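Long-range contacts in alpha-rhamnosidase (Dictyoglomus thermophilum, PDB 6I60), which probably hydrolyses terminal non-reducing alpha-L-rhamnose residues from alpha-L-rhamnosides, acting as a multidomain glycoside hydrolase: residues Leu201-Ile206 against Glu428-Tyr433; Ser298-Glu303 against Asp501-Trp506; Ile345-Thr350 against Glu454-His459; Thr460-Asn465 against Ser488-Ile493. One frame throughout, in Å; residues are numbered along the deposited sequence.

Contact 1: Leu201-Ile206 against Glu428-Tyr433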
loop_
_atom_site.group_PDB
_atom_site.type_symbol
_atom_site.label_atom_id
_atom_site.label_comp_id
_atom_site.label_asym_id
_atom_site.label_seq_id
_atom_site.Cartn_x
_atom_site.Cartn_y
_atom_site.Cartn_z
ATOM N N LEU A 201 15.223 8.807 10.322
ATOM C CA LEU A 201 15.754 8.311 9.062
ATOM C C LEU A 201 17.257 8.111 9.202
ATOM O O LEU A 201 17.904 8.706 10.068
ATOM C CB LEU A 201 15.450 9.272 7.905
ATOM C CG LEU A 201 13.974 9.606 7.677
ATOM C CD1 LEU A 201 13.822 10.768 6.704
ATOM C CD2 LEU A 201 13.217 8.377 7.185
ATOM N N TYR A 202 17.815 7.263 8.340
ATOM C CA TYR A 202 19.235 6.954 8.419
ATOM C C TYR A 202 19.761 6.553 7.048
ATOM O O TYR A 202 19.000 6.225 6.134
ATOM C CB TYR A 202 19.515 5.840 9.439
ATOM C CG TYR A 202 19.108 4.459 8.969
ATOM C CD1 TYR A 202 17.825 3.981 9.197
ATOM C CD2 TYR A 202 20.006 3.634 8.301
ATOM C CE1 TYR A 202 17.446 2.723 8.770
ATOM C CE2 TYR A 202 19.635 2.376 7.868
ATOM C CZ TYR A 202 18.354 1.925 8.107
ATOM O OH TYR A 202 17.979 0.674 7.682
ATOM N N GLU A 203 21.086 6.581 6.926
ATOM C CA GLU A 203 21.791 6.038 5.775
ATOM C C GLU A 203 23.045 5.345 6.282
ATOM O O GLU A 203 23.818 5.939 7.039
ATOM C CB GLU A 203 22.148 7.132 4.761
ATOM C CG GLU A 203 21.151 7.258 3.618
ATOM C CD GLU A 203 21.647 8.153 2.495
ATOM O OE1 GLU A 203 22.524 9.004 2.751
ATOM O OE2 GLU A 203 21.157 8.004 1.355
ATOM N N LEU A 204 23.239 4.093 5.879
ATOM C CA LEU A 204 24.317 3.263 6.398
ATOM C C LEU A 204 25.445 3.139 5.382
ATOM O O LEU A 204 25.204 2.949 4.187
ATOM C CB LEU A 204 23.796 1.873 6.767
ATOM C CG LEU A 204 24.844 0.848 7.195
ATOM C CD1 LEU A 204 25.422 1.207 8.553
ATOM C CD2 LEU A 204 24.236 -0.540 7.215
ATOM N N TYR A 205 26.680 3.241 5.871
ATOM C CA TYR A 205 27.874 3.094 5.053
ATOM C C TYR A 205 28.858 2.171 5.756
ATOM O O TYR A 205 28.993 2.214 6.982
ATOM C CB TYR A 205 28.541 4.448 4.778
ATOM C CG TYR A 205 27.728 5.364 3.894
ATOM C CD1 TYR A 205 27.844 5.308 2.511
ATOM C CD2 TYR A 205 26.845 6.286 4.441
ATOM C CE1 TYR A 205 27.102 6.143 1.698
ATOM C CE2 TYR A 205 26.100 7.124 3.635
ATOM C CZ TYR A 205 26.233 7.049 2.265
ATOM O OH TYR A 205 25.492 7.883 1.458
ATOM N N ILE A 206 29.540 1.335 4.974
ATOM C CA ILE A 206 30.566 0.435 5.492
ATOM C C ILE A 206 31.758 0.495 4.549
ATOM O O ILE A 206 31.643 0.120 3.376
ATOM C CB ILE A 206 30.065 -1.014 5.632
ATOM C CG1 ILE A 206 29.161 -1.143 6.858
ATOM C CG2 ILE A 206 31.239 -1.977 5.732
ATOM C CD1 ILE A 206 28.881 -2.571 7.268
ATOM N N GLU A 428 21.287 14.818 -4.645
ATOM C CA GLU A 428 19.918 14.387 -4.417
ATOM C C GLU A 428 19.614 14.479 -2.928
ATOM O O GLU A 428 20.470 14.150 -2.096
ATOM C CB GLU A 428 19.669 12.945 -4.896
ATOM C CG GLU A 428 20.571 12.457 -6.016
ATOM C CD GLU A 428 20.311 11.002 -6.373
ATOM O OE1 GLU A 428 21.279 10.286 -6.714
ATOM O OE2 GLU A 428 19.139 10.570 -6.308
ATOM N N PRO A 429 18.419 14.931 -2.559
ATOM C CA PRO A 429 18.040 14.923 -1.143
ATOM C C PRO A 429 17.873 13.502 -0.628
ATOM O O PRO A 429 17.484 12.590 -1.362
ATOM C CB PRO A 429 16.708 15.685 -1.122
ATOM C CG PRO A 429 16.646 16.409 -2.433
ATOM C CD PRO A 429 17.393 15.557 -3.404
ATOM N N ARG A 430 18.174 13.323 0.659
ATOM C CA ARG A 430 18.141 12.011 1.289
ATOM C C ARG A 430 17.187 11.906 2.468
ATOM O O ARG A 430 16.859 10.784 2.870
ATOM C CB ARG A 430 19.547 11.615 1.768
ATOM C CG ARG A 430 20.263 12.736 2.492
ATOM C CD ARG A 430 21.453 12.236 3.296
ATOM N NE ARG A 430 22.538 11.726 2.457
ATOM C CZ ARG A 430 23.255 12.459 1.609
ATOM N NH1 ARG A 430 23.016 13.756 1.459
ATOM N NH2 ARG A 430 24.221 11.889 0.902
ATOM N N PHE A 431 16.735 13.026 3.032
ATOM C CA PHE A 431 15.900 13.021 4.227
ATOM C C PHE A 431 14.588 13.769 4.008
ATOM O O PHE A 431 14.054 14.380 4.935
ATOM C CB PHE A 431 16.661 13.612 5.414
ATOM C CG PHE A 431 17.822 12.774 5.869
ATOM C CD1 PHE A 431 17.692 11.401 6.001
ATOM C CD2 PHE A 431 19.042 13.359 6.165
ATOM C CE1 PHE A 431 18.760 10.626 6.421
ATOM C CE2 PHE A 431 20.114 12.590 6.587
ATOM C CZ PHE A 431 19.972 11.220 6.713
ATOM N N THR A 432 14.058 13.721 2.789
ATOM C CA THR A 432 12.810 14.400 2.464
ATOM C C THR A 432 12.251 13.809 1.177
ATOM O O THR A 432 12.914 13.032 0.485
ATOM C CB THR A 432 13.013 15.911 2.318
ATOM O OG1 THR A 432 11.794 16.523 1.876
ATOM C CG2 THR A 432 14.108 16.199 1.306
ATOM N N TYR A 433 11.015 14.191 0.867
ATOM C CA TYR A 433 10.408 13.857 -0.413
ATOM C C TYR A 433 9.285 14.844 -0.690
ATOM O O TYR A 433 8.687 15.400 0.236
ATOM C CB TYR A 433 9.900 12.408 -0.444
ATOM C CG TYR A 433 8.568 12.165 0.236
ATOM C CD1 TYR A 433 7.383 12.190 -0.486
ATOM C CD2 TYR A 433 8.500 11.884 1.595
ATOM C CE1 TYR A 433 6.167 11.959 0.126
ATOM C CE2 TYR A 433 7.286 11.649 2.217
ATOM C CZ TYR A 433 6.123 11.687 1.476
ATOM O OH TYR A 433 4.910 11.456 2.083
#
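Glu203 and Leu201, on the β-strand 201-206 of the rhamnosidase N-terminal domain, meet Arg430 and Phe431, in the loop joining strands 425-427 and 434-436 of the concanavalin-like domain. Side chains make most of the contact; no backbone hydrogen bond links the two segments.

The polar half is a salt bridge. Arg430 NE gives its hydrogen to Glu203 OE1 over 2.7 Å, with an N-H...O angle of 159°. The oxygen sits at the guanidinium edge, in its plane, yet the arginine comes at the carboxylate from above, 40° out of that plane; the two flat groups stand almost perpendicular, and NE alone makes the bond. Arg430 NH2 stays 3.8 Å from Glu203 OE1. A bend in the arginine chain at chi3 (67°) turns NE toward Glu203, while CD lies 3.6 Å above the ring plane of Phe431, toward the rim. Tyr205 OH adds a weak bond of 3.4 Å to Glu203 OE1.

The apolar half is Leu201 against Phe431. Leu201 CB approaches Phe431 CD1 to 3.6 Å, obliquely to the ring, and the two side chains run past one another in opposite directions. Strand 242-250 contributes Ile248 to the same phenyl group.

Glu203 OE2 pairs with Arg210, and Glu303 OE1 receives the backbone N-H groups of Arg430 and Phe431. With an arginine at each oxygen, the buried Glu203 carboxylate is likely to remain ionised, its charge shared between its own domain and the loop.

Contact 2: Ser298-Glu303 against Asp501-Trp506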
loop_
_atom_site.group_PDB
_atom_site.type_symbol
_atom_site.label_atom_id
_atom_site.label_comp_id
_atom_site.label_asym_id
_atom_site.label_seq_id
_atom_site.Cartn_x
_atom_site.Cartn_y
_atom_site.Cartn_z
ATOM N N SER A 298 13.777 18.109 6.638
ATOM C CA SER A 298 12.390 17.922 7.036
ATOM C C SER A 298 11.620 17.325 5.870
ATOM O O SER A 298 11.859 17.683 4.714
ATOM C CB SER A 298 11.749 19.244 7.472
ATOM O OG SER A 298 10.542 19.016 8.178
ATOM N N LEU A 299 10.695 16.414 6.181
ATOM C CA LEU A 299 9.879 15.807 5.134
ATOM C C LEU A 299 8.985 16.834 4.452
ATOM O O LEU A 299 8.695 16.706 3.258
ATOM C CB LEU A 299 9.031 14.676 5.716
ATOM C CG LEU A 299 9.782 13.488 6.317
ATOM C CD1 LEU A 299 8.822 12.550 7.033
ATOM C CD2 LEU A 299 10.553 12.748 5.239
ATOM N N TYR A 300 8.540 17.857 5.187
ATOM C CA TYR A 300 7.644 18.851 4.606
ATOM C C TYR A 300 8.413 19.959 3.899
ATOM O O TYR A 300 7.961 20.472 2.869
ATOM C CB TYR A 300 6.748 19.464 5.686
ATOM C CG TYR A 300 5.723 18.525 6.280
ATOM C CD1 TYR A 300 5.112 18.821 7.493
ATOM C CD2 TYR A 300 5.360 17.352 5.633
ATOM C CE1 TYR A 300 4.175 17.974 8.047
ATOM C CE2 TYR A 300 4.420 16.497 6.180
ATOM C CZ TYR A 300 3.832 16.813 7.388
ATOM O OH TYR A 300 2.899 15.967 7.938
ATOM N N HIS A 301 9.572 20.343 4.436
ATOM C CA HIS A 301 10.253 21.556 4.009
ATOM C C HIS A 301 11.531 21.316 3.219
ATOM O O HIS A 301 12.085 22.277 2.674
ATOM C CB HIS A 301 10.569 22.427 5.230
ATOM C CG HIS A 301 9.397 22.633 6.137
ATOM N ND1 HIS A 301 8.289 23.364 5.768
ATOM C CD2 HIS A 301 9.156 22.194 7.396
ATOM C CE1 HIS A 301 7.417 23.371 6.761
ATOM N NE2 HIS A 301 7.920 22.669 7.761
ATOM N N GLY A 302 12.015 20.085 3.138
ATOM C CA GLY A 302 13.166 19.784 2.314
ATOM C C GLY A 302 14.440 19.619 3.116
ATOM O O GLY A 302 14.443 19.477 4.342
ATOM N N GLU A 303 15.554 19.641 2.385
ATOM C CA GLU A 303 16.869 19.394 2.956
ATOM C C GLU A 303 17.868 20.377 2.366
ATOM O O GLU A 303 17.775 20.737 1.189
ATOM C CB GLU A 303 17.316 17.942 2.701
ATOM C CG GLU A 303 18.816 17.739 2.527
ATOM C CD GLU A 303 19.151 16.500 1.713
ATOM O OE1 GLU A 303 18.571 15.430 1.994
ATOM O OE2 GLU A 303 19.993 16.592 0.792
ATOM N N ASP A 501 1.816 19.859 3.848
ATOM C CA ASP A 501 2.229 19.649 5.230
ATOM C C ASP A 501 1.297 18.680 5.947
ATOM O O ASP A 501 0.834 18.959 7.057
ATOM C CB ASP A 501 2.280 20.987 5.973
ATOM C CG ASP A 501 1.025 21.821 5.770
ATOM O OD1 ASP A 501 0.132 21.401 5.004
ATOM O OD2 ASP A 501 0.931 22.906 6.380
ATOM N N GLU A 502 1.019 17.540 5.321
ATOM C CA GLU A 502 0.158 16.530 5.920
ATOM C C GLU A 502 0.754 15.145 5.712
ATOM O O GLU A 502 1.589 14.698 6.506
ATOM C CB GLU A 502 -1.253 16.605 5.332
ATOM C CG GLU A 502 -2.309 15.881 6.152
ATOM C CD GLU A 502 -3.715 16.365 5.855
ATOM O OE1 GLU A 502 -4.660 15.896 6.525
ATOM O OE2 GLU A 502 -3.877 17.214 4.952
ATOM N N ARG A 503 0.335 14.465 4.642
ATOM C CA ARG A 503 0.825 13.128 4.304
ATOM C C ARG A 503 0.588 12.134 5.437
ATOM O O ARG A 503 1.348 11.178 5.610
ATOM C CB ARG A 503 2.308 13.161 3.917
ATOM C CG ARG A 503 2.677 14.300 2.979
ATOM C CD ARG A 503 4.181 14.471 2.877
ATOM N NE ARG A 503 4.549 15.797 2.385
ATOM C CZ ARG A 503 5.678 16.066 1.736
ATOM N NH1 ARG A 503 6.554 15.101 1.495
ATOM N NH2 ARG A 503 5.929 17.302 1.328
ATOM N N MET A 504 -0.470 12.351 6.212
ATOM C CA MET A 504 -0.785 11.486 7.337
ATOM C C MET A 504 -1.487 10.217 6.860
ATOM O O MET A 504 -1.972 10.128 5.729
ATOM C CB MET A 504 -1.662 12.221 8.352
ATOM C CG MET A 504 -0.934 13.302 9.133
ATOM S SD MET A 504 0.671 12.742 9.732
ATOM C CE MET A 504 1.307 14.249 10.460
ATOM N N GLY A 505 -1.532 9.227 7.744
ATOM C CA GLY A 505 -2.186 7.973 7.428
ATOM C C GLY A 505 -3.661 7.979 7.772
ATOM O O GLY A 505 -4.096 7.255 8.672
ATOM N N TRP A 506 -4.437 8.795 7.061
ATOM C CA TRP A 506 -5.868 8.884 7.317
ATOM C C TRP A 506 -6.544 7.547 7.035
ATOM O O TRP A 506 -6.365 6.957 5.966
ATOM C CB TRP A 506 -6.487 9.989 6.465
ATOM C CG TRP A 506 -6.186 11.369 6.968
ATOM C CD1 TRP A 506 -5.123 12.154 6.627
ATOM C CD2 TRP A 506 -6.958 12.126 7.906
ATOM N NE1 TRP A 506 -5.185 13.354 7.294
ATOM C CE2 TRP A 506 -6.303 13.362 8.086
ATOM C CE3 TRP A 506 -8.139 11.880 8.615
ATOM C CZ2 TRP A 506 -6.788 14.347 8.943
ATOM C CZ3 TRP A 506 -8.619 12.858 9.462
ATOM C CH2 TRP A 506 -7.945 14.077 9.621
HETATM O O HOH W 1 8.432 18.509 0.899
#
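Tyr300 lies with one ring face on the backbone of Asp501. Asp501 CA sits 3.6 Å from the Tyr300 ring centroid and only 4° off the ring normal, a CH-pi contact centred over the face. Tyr300 takes chi1 -68°, its CG anti to the carbonyl carbon, which carries the ring out of the tight 298-302 turn and over the loop 501-506. Its hydroxyl ends at the Glu502 carbonyl oxygen as a hydrogen-bond donor, though the modelled separation is too short to be trusted. The Asp501 carboxylate leads off elsewhere, to Arg409.

Arg503 is stretched straight from CG to NE and runs past Tyr300 in the opposite direction. Its NE comes to the ring edge, 3.7 Å from Tyr300 CD2. Above one guanidinium face is the Leu299 carbonyl, whose O is 3.2 Å from Arg503 NH1 but too poorly angled to bond. Water 1 accepts from Arg503 NH2 at 2.8 Å; it also lies 3.0 Å from Leu299 O, to which it may donate. Beyond the segments, Tyr433 O receives Arg503 NH1 and the Tyr433 ring makes a cation-pi contact, while Arg500 O accepts from NE.

Within the loop, Trp506 NE1 bonds Glu502 OE1 at 2.7 Å, meeting it on the anti side and well out of the carboxylate plane. Glu502 OE2 pairs with Arg500.

Residues 298-303 form the hairpin turn between strands 288-298 and 302-306, with strand 171-184 supplying Tyr171 beside Tyr300. The loop 501-506 follows helix 473-488 of the six-hairpin domain and ends at Trp506, the N-cap of helix 507-512.

Contact 3: Ile345-Thr350 against Glu454-His459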
loop_
_atom_site.group_PDB
_atom_site.type_symbol
_atom_site.label_atom_id
_atom_site.label_comp_id
_atom_site.label_asym_id
_atom_site.label_seq_id
_atom_site.Cartn_x
_atom_site.Cartn_y
_atom_site.Cartn_z
ATOM N N ILE A 345 10.643 1.503 1.056
ATOM C CA ILE A 345 10.632 2.641 0.147
ATOM C C ILE A 345 11.920 2.631 -0.666
ATOM O O ILE A 345 13.017 2.500 -0.112
ATOM C CB ILE A 345 10.476 3.955 0.926
ATOM C CG1 ILE A 345 9.143 3.977 1.676
ATOM C CG2 ILE A 345 10.598 5.142 -0.007
ATOM C CD1 ILE A 345 9.194 4.727 2.991
ATOM N N ARG A 346 11.791 2.768 -1.984
ATOM C CA ARG A 346 12.935 2.709 -2.883
ATOM C C ARG A 346 12.815 3.797 -3.940
ATOM O O ARG A 346 11.766 4.426 -4.105
ATOM C CB ARG A 346 13.045 1.339 -3.565
ATOM C CG ARG A 346 13.540 0.221 -2.675
ATOM C CD ARG A 346 14.013 -0.958 -3.509
ATOM N NE ARG A 346 13.387 -2.208 -3.091
ATOM C CZ ARG A 346 13.976 -3.112 -2.315
ATOM N NH1 ARG A 346 15.210 -2.908 -1.872
ATOM N NH2 ARG A 346 13.331 -4.223 -1.983
ATOM N N ILE A 347 13.913 4.016 -4.660
ATOM C CA ILE A 347 13.882 4.785 -5.902
ATOM C C ILE A 347 13.427 3.817 -6.989
ATOM O O ILE A 347 14.220 3.025 -7.498
ATOM C CB ILE A 347 15.239 5.411 -6.229
ATOM C CG1 ILE A 347 15.656 6.392 -5.131
ATOM C CG2 ILE A 347 15.194 6.112 -7.583
ATOM C CD1 ILE A 347 16.968 7.093 -5.410
ATOM N N THR A 348 12.140 3.865 -7.336
ATOM C CA THR A 348 11.568 2.872 -8.236
ATOM C C THR A 348 11.813 3.180 -9.708
ATOM O O THR A 348 11.763 2.259 -10.532
ATOM C CB THR A 348 10.063 2.742 -7.986
ATOM O OG1 THR A 348 9.393 3.918 -8.457
ATOM C CG2 THR A 348 9.785 2.567 -6.500
ATOM N N LYS A 349 12.075 4.437 -10.061
ATOM C CA LYS A 349 12.269 4.798 -11.460
ATOM C C LYS A 349 13.008 6.126 -11.540
ATOM O O LYS A 349 13.014 6.914 -10.591
ATOM C CB LYS A 349 10.932 4.882 -12.210
ATOM C CG LYS A 349 10.756 3.824 -13.285
ATOM C CD LYS A 349 9.406 3.943 -13.974
ATOM C CE LYS A 349 8.953 2.598 -14.531
ATOM N NZ LYS A 349 8.215 2.742 -15.818
ATOM N N THR A 350 13.632 6.358 -12.694
ATOM C CA THR A 350 14.294 7.619 -13.010
ATOM C C THR A 350 13.669 8.177 -14.282
ATOM O O THR A 350 13.761 7.554 -15.346
ATOM C CB THR A 350 15.803 7.431 -13.189
ATOM O OG1 THR A 350 16.298 6.518 -12.202
ATOM C CG2 THR A 350 16.528 8.761 -13.043
ATOM N N GLU A 454 17.235 15.110 -13.188
ATOM C CA GLU A 454 16.816 13.712 -13.202
ATOM C C GLU A 454 15.818 13.497 -12.074
ATOM O O GLU A 454 16.183 13.577 -10.897
ATOM C CB GLU A 454 18.016 12.774 -13.056
ATOM C CG GLU A 454 18.498 12.174 -14.364
ATOM C CD GLU A 454 19.783 11.388 -14.201
ATOM O OE1 GLU A 454 19.845 10.526 -13.297
ATOM O OE2 GLU A 454 20.737 11.635 -14.972
ATOM N N GLY A 455 14.567 13.221 -12.431
ATOM C CA GLY A 455 13.549 12.970 -11.425
ATOM C C GLY A 455 13.659 11.562 -10.865
ATOM O O GLY A 455 13.861 10.591 -11.596
ATOM N N LYS A 456 13.525 11.458 -9.547
ATOM C CA LYS A 456 13.590 10.182 -8.841
ATOM C C LYS A 456 12.214 9.881 -8.257
ATOM O O LYS A 456 11.738 10.602 -7.374
ATOM C CB LYS A 456 14.661 10.217 -7.752
ATOM C CG LYS A 456 16.081 10.400 -8.281
ATOM C CD LYS A 456 16.481 9.264 -9.217
ATOM C CE LYS A 456 17.941 9.371 -9.630
ATOM N NZ LYS A 456 18.831 8.617 -8.703
ATOM N N VAL A 457 11.577 8.826 -8.758
ATOM C CA VAL A 457 10.290 8.381 -8.234
ATOM C C VAL A 457 10.543 7.565 -6.972
ATOM O O VAL A 457 11.253 6.555 -7.006
ATOM C CB VAL A 457 9.518 7.563 -9.280
ATOM C CG1 VAL A 457 8.152 7.177 -8.749
ATOM C CG2 VAL A 457 9.382 8.353 -10.570
ATOM N N VAL A 458 9.968 8.005 -5.856
ATOM C CA VAL A 458 10.262 7.436 -4.547
ATOM C C VAL A 458 8.949 7.105 -3.854
ATOM O O VAL A 458 8.118 7.995 -3.636
ATOM C CB VAL A 458 11.101 8.393 -3.684
ATOM C CG1 VAL A 458 11.155 7.904 -2.246
ATOM C CG2 VAL A 458 12.502 8.542 -4.260
ATOM N N HIS A 459 8.765 5.833 -3.507
ATOM C CA HIS A 459 7.601 5.362 -2.762
ATOM C C HIS A 459 7.857 3.913 -2.358
ATOM O O HIS A 459 8.906 3.339 -2.664
ATOM C CB HIS A 459 6.313 5.494 -3.575
ATOM C CG HIS A 459 6.363 4.810 -4.905
ATOM N ND1 HIS A 459 6.631 5.483 -6.078
ATOM C CD2 HIS A 459 6.180 3.513 -5.250
ATOM C CE1 HIS A 459 6.610 4.630 -7.087
ATOM N NE2 HIS A 459 6.338 3.429 -6.612
#
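Arg346 and His459 begin an antiparallel ladder that pairs strand 345-351, at the border of a four-strand sheet, with strand 453-458. Arg346 N donates to His459 O at 3.0 Å, nearly straight at 165°. The return bond from His459 N to Arg346 O is weak, and the same carbonyl oxygen has Val458 CA as a further CA-H...O neighbour.

Farther along, Thr348 N reaches Val457 O at 2.9 Å, the donor standing almost in line with the C=O bond, and Val457 N gives to Lys349 O at 3.0 Å. Val457 thus answers two consecutive residues, Thr348 and Lys349, whereas Ile347 is matched by Val458 and Thr350 by Lys456: a β bulge at Thr348, whose side chain turns toward the partner strand.

That side chain meets His459. The Thr348 CG2 methyl covers one imidazole face, 3.9 Å from the ring centroid, a CH-pi contact made possible by chi1 of 55° at His459, which folds the ring back toward the strand. Replacing this histidine by alanine is likely to strip the Thr348 methyl of its aromatic partner and open a gap beside the bulge.

Ile347, Val458, Thr350 and Lys456 share a mixed face, where Ile347 CG2 lies 3.8 Å from Lys456 CD. Ile345 CG2 touches Val458 CG1 at 3.6 Å.

On the far edge of 453-458, backbone bonds join Glu454 to Lys377 and Lys456 to Trp375, and the Thr373 hydroxyl bonds Val458 O. Lys456 NZ pairs with Glu428, and the Glu454 carboxylate with Lys377 and Lys379. Backbone bonds therefore carry the pairing, while the charged ends of Glu454 and Lys456 are paired outside the two segments.

Contact 4: Thr460-Asn465 against Ser488-Ile493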
loop_
_atom_site.group_PDB
_atom_site.type_symbol
_atom_site.label_atom_id
_atom_site.label_comp_id
_atom_site.label_asym_id
_atom_site.label_seq_id
_atom_site.Cartn_x
_atom_site.Cartn_y
_atom_site.Cartn_z
ATOM N N THR A 460 6.881 3.327 -1.662
ATOM C CA THR A 460 6.946 1.924 -1.267
ATOM C C THR A 460 7.023 1.032 -2.500
ATOM O O THR A 460 6.070 0.958 -3.282
ATOM C CB THR A 460 5.734 1.547 -0.408
ATOM O OG1 THR A 460 5.791 2.253 0.838
ATOM C CG2 THR A 460 5.714 0.052 -0.132
ATOM N N ALA A 461 8.155 0.353 -2.682
ATOM C CA ALA A 461 8.387 -0.438 -3.883
ATOM C C ALA A 461 7.522 -1.692 -3.908
ATOM O O ALA A 461 8.019 -2.799 -3.683
ATOM C CB ALA A 461 9.866 -0.814 -3.992
ATOM N N VAL A 462 6.232 -1.530 -4.187
ATOM C CA VAL A 462 5.328 -2.667 -4.312
ATOM C C VAL A 462 5.455 -3.264 -5.706
ATOM O O VAL A 462 5.747 -2.567 -6.684
ATOM C CB VAL A 462 3.875 -2.248 -4.013
ATOM C CG1 VAL A 462 3.712 -1.889 -2.546
ATOM C CG2 VAL A 462 3.468 -1.083 -4.895
ATOM N N GLU A 463 5.236 -4.572 -5.800
ATOM C CA GLU A 463 5.225 -5.250 -7.085
ATOM C C GLU A 463 3.890 -5.034 -7.787
ATOM O O GLU A 463 2.869 -4.737 -7.162
ATOM C CB GLU A 463 5.477 -6.747 -6.910
ATOM C CG GLU A 463 6.908 -7.173 -7.158
ATOM C CD GLU A 463 7.208 -8.548 -6.595
ATOM O OE1 GLU A 463 8.339 -8.757 -6.109
ATOM O OE2 GLU A 463 6.311 -9.418 -6.637
ATOM N N SER A 464 3.904 -5.198 -9.107
ATOM C CA SER A 464 2.684 -5.089 -9.892
ATOM C C SER A 464 1.890 -6.386 -9.792
ATOM O O SER A 464 2.426 -7.473 -10.036
ATOM C CB SER A 464 3.011 -4.774 -11.350
ATOM O OG SER A 464 1.834 -4.474 -12.078
ATOM N N ASN A 465 0.615 -6.272 -9.428
ATOM C CA ASN A 465 -0.240 -7.438 -9.261
ATOM C C ASN A 465 -1.208 -7.650 -10.415
ATOM O O ASN A 465 -1.583 -8.796 -10.687
ATOM C CB ASN A 465 -1.039 -7.330 -7.958
ATOM C CG ASN A 465 -0.649 -8.391 -6.943
ATOM O OD1 ASN A 465 0.341 -9.105 -7.121
ATOM N ND2 ASN A 465 -1.429 -8.500 -5.870
ATOM N N SER A 488 1.909 7.179 -5.355
ATOM C CA SER A 488 2.284 8.446 -4.742
ATOM C C SER A 488 1.913 8.507 -3.268
ATOM O O SER A 488 2.515 9.284 -2.520
ATOM C CB SER A 488 1.622 9.603 -5.487
ATOM O OG SER A 488 2.351 9.931 -6.653
ATOM N N ASN A 489 0.940 7.707 -2.835
ATOM C CA ASN A 489 0.462 7.719 -1.460
ATOM C C ASN A 489 0.808 6.430 -0.722
ATOM O O ASN A 489 0.039 5.965 0.123
ATOM C CB ASN A 489 -1.043 7.969 -1.425
ATOM C CG ASN A 489 -1.386 9.430 -1.588
ATOM O OD1 ASN A 489 -0.976 10.268 -0.785
ATOM N ND2 ASN A 489 -2.138 9.749 -2.635
ATOM N N LEU A 490 1.965 5.844 -1.032
ATOM C CA LEU A 490 2.456 4.641 -0.360
ATOM C C LEU A 490 3.871 4.941 0.127
ATOM O O LEU A 490 4.846 4.726 -0.598
ATOM C CB LEU A 490 2.416 3.432 -1.292
ATOM C CG LEU A 490 1.036 2.848 -1.612
ATOM C CD1 LEU A 490 1.161 1.631 -2.515
ATOM C CD2 LEU A 490 0.277 2.498 -0.340
ATOM N N MET A 491 3.980 5.442 1.352
ATOM C CA MET A 491 5.263 5.764 1.976
ATOM C C MET A 491 5.354 5.021 3.307
ATOM O O MET A 491 5.356 5.644 4.373
ATOM C CB MET A 491 5.412 7.279 2.167
ATOM C CG MET A 491 5.397 8.068 0.874
ATOM S SD MET A 491 6.803 7.659 -0.171
ATOM C CE MET A 491 8.135 7.775 1.014
ATOM N N SER A 492 5.403 3.687 3.235
ATOM C CA SER A 492 5.368 2.796 4.394
ATOM C C SER A 492 4.016 2.861 5.102
ATOM O O SER A 492 3.668 1.959 5.870
ATOM C CB SER A 492 6.507 3.112 5.371
ATOM O OG SER A 492 6.168 4.189 6.225
ATOM N N ILE A 493 3.254 3.923 4.849
ATOM C CA ILE A 493 1.876 4.038 5.328
ATOM C C ILE A 493 1.015 4.620 4.224
ATOM O O ILE A 493 1.468 5.442 3.416
ATOM C CB ILE A 493 1.771 4.928 6.587
ATOM C CG1 ILE A 493 2.434 6.287 6.339
ATOM C CG2 ILE A 493 2.384 4.232 7.795
ATOM C CD1 ILE A 493 2.034 7.354 7.334
#
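Thr460 meets Leu490 and Ser492 where the chain leaves the β-sheet of strand 453-458 for the six-hairpin glycosidase domain, an (α/α)6 barrel in this family. The partner is the loop after helix 473-488.

Hydrogen bonds do most of the work, and one residue makes all three across the contact. Thr460 N donates to Leu490 O at 2.7 Å, with an N-H...O angle of 167°. Thr460 OG1 accepts from Ser492 N at 2.8 Å, equally straight at 168°. A weak bond of 3.0 Å runs from Thr460 OG1 back to Leu490 O. The shared acceptor follows from chi1 of -66°, which sets OG1 beside the threonine's own backbone N. The hydroxyl is then both acceptor and donor, spanning the bend of the chain at Met491. A valine in place of Thr460 would probably leave Ser492 N without its acceptor and the 490-492 bend freer to shift, though the bond from the backbone N could survive.

One local bond shapes the first segment: Val462 N closes on Thr460 O at 2.7 Å in an inverse gamma turn centred on Ala461. The other loop has partners outside the two segments, where Ser492 OG receives Gln220 N and Ser492 O accepts from Lys529 NZ of helix 524-535.

Apolar contact is sparser. The Thr460 and Leu490 side chains meet at their CB atoms, 3.9 Å apart, and Phe526 of helix 524-535 packs on both residues. Beyond the turn, Val462 only just touches the same leucine, its CG2 lying 4.3 Å from Leu490 CD1.

Contacts 1, 2 and 4 are buried, with contact 4 closest to the middle of the molecule; contact 3 is partly exposed toward Lys349 and Thr350. Backbone pairing dominates contact 3, a salt bridge with apolar packing contact 1, aromatic and carbonyl contacts contact 2, and threonine hydrogen bonds contact 4. Contact 1 is bonded to both contact 2 and contact 3. Contacts 2 and 4 both use the chain between helices 473-488 and 507-512, and contact 4 takes up the chain directly after the second strand of contact 3. Met491 of contact 4 packs on Ile345 and His459 of contact 3 and on Tyr433 of contact 1. Contacts 2 and 3 do not touch, their nearest atoms being about 8 Å apart.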